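Local coordinates for terminase, large subunit (Bacillus phage spp1, PDB 2WBN), which drives viral DNA into empty capsids as an ATP-powered motor and, through its C-terminal nuclease domain, cuts the genome to start and end packaging, at residues Arg68-Lys73 with Arg77-Asp82. Numbering follows the deposited sequence.
Sequences RWHYDK and RIYAID
His70 and Tyr79 form a hydrogen-bonded pair midway along the paired segments Arg68-Asp72 and Arg77-Asp82 of antiparallel strands 64-72 and 77-86, the segments' N-to-C directions 153° apart. His70 N reaches Tyr79 O at 2.8 Å, and Tyr79 N returns the bond to His70 O; Asp72 and Arg77 pair likewise beside the turn. At the other end lies a classic beta bulge: Ile81 and Asp82 both face Arg68, whose carbonyl oxygen accepts Ile81 N at 2.8 Å and Asp82 N at 3.2 Å. This hairpin lies within the RNase H-like sheet of the nuclease domain, flanked by strands 51-56 and 152-155.

On one face, the Trp69 ring is clamped between two CH-pi contacts. Ile78 CD1 sits over one side, 3.8 Å from the centroid of the Trp69 six-membered ring, and Ala80 CB lies over the opposite side. With CG anti to its carbonyl carbon (chi1 -64°), the indole swings over the neighbouring strand into this slot. Phe199, just past helix 190-198, which carries the manganese ligand Asp193, meets both Trp69 and Tyr71 edge-to-face.

The other face is more polar. His70 and Tyr79 run side by side, their planes inclined at 35°, and Phe48 packs against both rings. A water bridges Asp72 OD2 and Tyr79 OH, 2.6 Å from each. The bulge turns Ile81 toward the first strand, its CD1 3.9 Å from His70 CB.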
# COMPACT_ATOMS: atom_id res chain seq x y z
N ARG A 68 0.17 5.85 1.14
CA ARG A 68 -0.66 6.85 0.49
C ARG A 68 -0.20 7.00 -0.96
O ARG A 68 0.99 7.23 -1.21
CB ARG A 68 -0.54 8.18 1.22
CG ARG A 68 -1.29 9.37 0.60
CD ARG A 68 -0.89 10.66 1.33
NE ARG A 68 -1.56 11.88 0.83
CZ ARG A 68 -2.74 12.34 1.23
NH1 ARG A 68 -3.46 11.71 2.14
NH2 ARG A 68 -3.23 13.47 0.69
N TRP A 69 -1.14 6.85 -1.89
CA TRP A 69 -0.91 6.91 -3.33
C TRP A 69 -1.87 7.88 -4.01
O TRP A 69 -2.94 8.17 -3.47
CB TRP A 69 -1.21 5.55 -3.94
CG TRP A 69 -0.37 4.44 -3.53
CD1 TRP A 69 -0.53 3.65 -2.41
CD2 TRP A 69 0.72 3.89 -4.26
NE1 TRP A 69 0.45 2.68 -2.39
CE2 TRP A 69 1.22 2.80 -3.52
CE3 TRP A 69 1.36 4.24 -5.45
CZ2 TRP A 69 2.32 2.06 -3.94
CZ3 TRP A 69 2.44 3.50 -5.86
CH2 TRP A 69 2.92 2.43 -5.13
N HIS A 70 -1.50 8.33 -5.20
CA HIS A 70 -2.40 9.03 -6.10
C HIS A 70 -2.69 8.14 -7.31
O HIS A 70 -1.78 7.47 -7.83
CB HIS A 70 -1.80 10.34 -6.60
CG HIS A 70 -2.58 10.96 -7.73
ND1 HIS A 70 -3.84 11.48 -7.56
CD2 HIS A 70 -2.27 11.12 -9.04
CE1 HIS A 70 -4.28 11.94 -8.72
NE2 HIS A 70 -3.35 11.74 -9.63
N TYR A 71 -3.93 8.19 -7.77
CA TYR A 71 -4.42 7.34 -8.84
C TYR A 71 -4.83 8.17 -10.05
O TYR A 71 -5.81 8.91 -9.99
CB TYR A 71 -5.63 6.56 -8.33
CG TYR A 71 -6.20 5.56 -9.30
CD1 TYR A 71 -5.39 4.91 -10.24
CD2 TYR A 71 -7.54 5.23 -9.26
CE1 TYR A 71 -5.92 3.98 -11.10
CE2 TYR A 71 -8.07 4.30 -10.11
CZ TYR A 71 -7.26 3.67 -11.03
OH TYR A 71 -7.80 2.74 -11.90
N ASP A 72 -4.08 8.04 -11.14
CA ASP A 72 -4.47 8.63 -12.43
C ASP A 72 -5.18 7.52 -13.21
O ASP A 72 -4.55 6.68 -13.85
CB ASP A 72 -3.24 9.14 -13.19
CG ASP A 72 -3.59 9.93 -14.44
OD1 ASP A 72 -4.64 9.68 -15.07
OD2 ASP A 72 -2.79 10.80 -14.82
N LYS A 73 -6.51 7.51 -13.12
CA LYS A 73 -7.32 6.46 -13.74
C LYS A 73 -7.21 6.44 -15.26
O LYS A 73 -7.10 5.36 -15.85
CB LYS A 73 -8.78 6.61 -13.31
CG LYS A 73 -9.70 5.53 -13.84
CD LYS A 73 -11.10 5.59 -13.24
CE LYS A 73 -12.01 4.56 -13.92
NZ LYS A 73 -13.47 4.81 -13.73
N ARG A 77 -2.14 4.80 -14.06
CA ARG A 77 -0.93 4.94 -13.26
C ARG A 77 -1.23 5.21 -11.82
O ARG A 77 -2.23 5.86 -11.49
CB ARG A 77 -0.08 6.11 -13.73
CG ARG A 77 0.46 5.99 -15.09
CD ARG A 77 1.39 7.17 -15.31
NE ARG A 77 1.75 7.32 -16.69
CZ ARG A 77 2.31 8.41 -17.21
NH1 ARG A 77 2.58 9.48 -16.45
NH2 ARG A 77 2.58 8.43 -18.49
N ILE A 78 -0.33 4.76 -10.97
CA ILE A 78 -0.38 5.12 -9.56
C ILE A 78 0.96 5.72 -9.17
O ILE A 78 1.99 5.37 -9.73
CB ILE A 78 -0.77 3.93 -8.67
CG1 ILE A 78 0.27 2.80 -8.68
CG2 ILE A 78 -2.17 3.41 -9.04
CD1 ILE A 78 -0.04 1.70 -7.63
N TYR A 79 0.92 6.66 -8.23
CA TYR A 79 2.09 7.40 -7.78
C TYR A 79 2.18 7.30 -6.27
O TYR A 79 1.23 7.70 -5.61
CB TYR A 79 1.94 8.87 -8.12
CG TYR A 79 1.88 9.24 -9.58
CD1 TYR A 79 0.68 9.20 -10.28
CD2 TYR A 79 3.02 9.68 -10.25
CE1 TYR A 79 0.62 9.57 -11.60
CE2 TYR A 79 2.97 10.05 -11.57
CZ TYR A 79 1.77 9.99 -12.23
OH TYR A 79 1.72 10.36 -13.53
N ALA A 80 3.30 6.80 -5.74
CA ALA A 80 3.50 6.70 -4.29
C ALA A 80 3.83 8.06 -3.70
O ALA A 80 4.76 8.74 -4.15
CB ALA A 80 4.60 5.67 -3.95
N ILE A 81 3.05 8.47 -2.70
CA ILE A 81 3.19 9.80 -2.09
C ILE A 81 3.93 9.71 -0.77
O ILE A 81 4.87 10.46 -0.51
CB ILE A 81 1.81 10.47 -1.87
CG1 ILE A 81 1.08 10.66 -3.20
CG2 ILE A 81 1.98 11.80 -1.14
CD1 ILE A 81 -0.33 11.29 -3.09
N ASP A 82 3.49 8.78 0.09
CA ASP A 82 4.08 8.65 1.39
C ASP A 82 3.83 7.26 1.97
O ASP A 82 3.08 6.46 1.40
CB ASP A 82 3.52 9.75 2.30
CG ASP A 82 4.51 10.22 3.36
OD1 ASP A 82 5.57 9.58 3.55
OD2 ASP A 82 4.21 11.24 4.01
O HOH W 1 -0.45 11.69 -14.00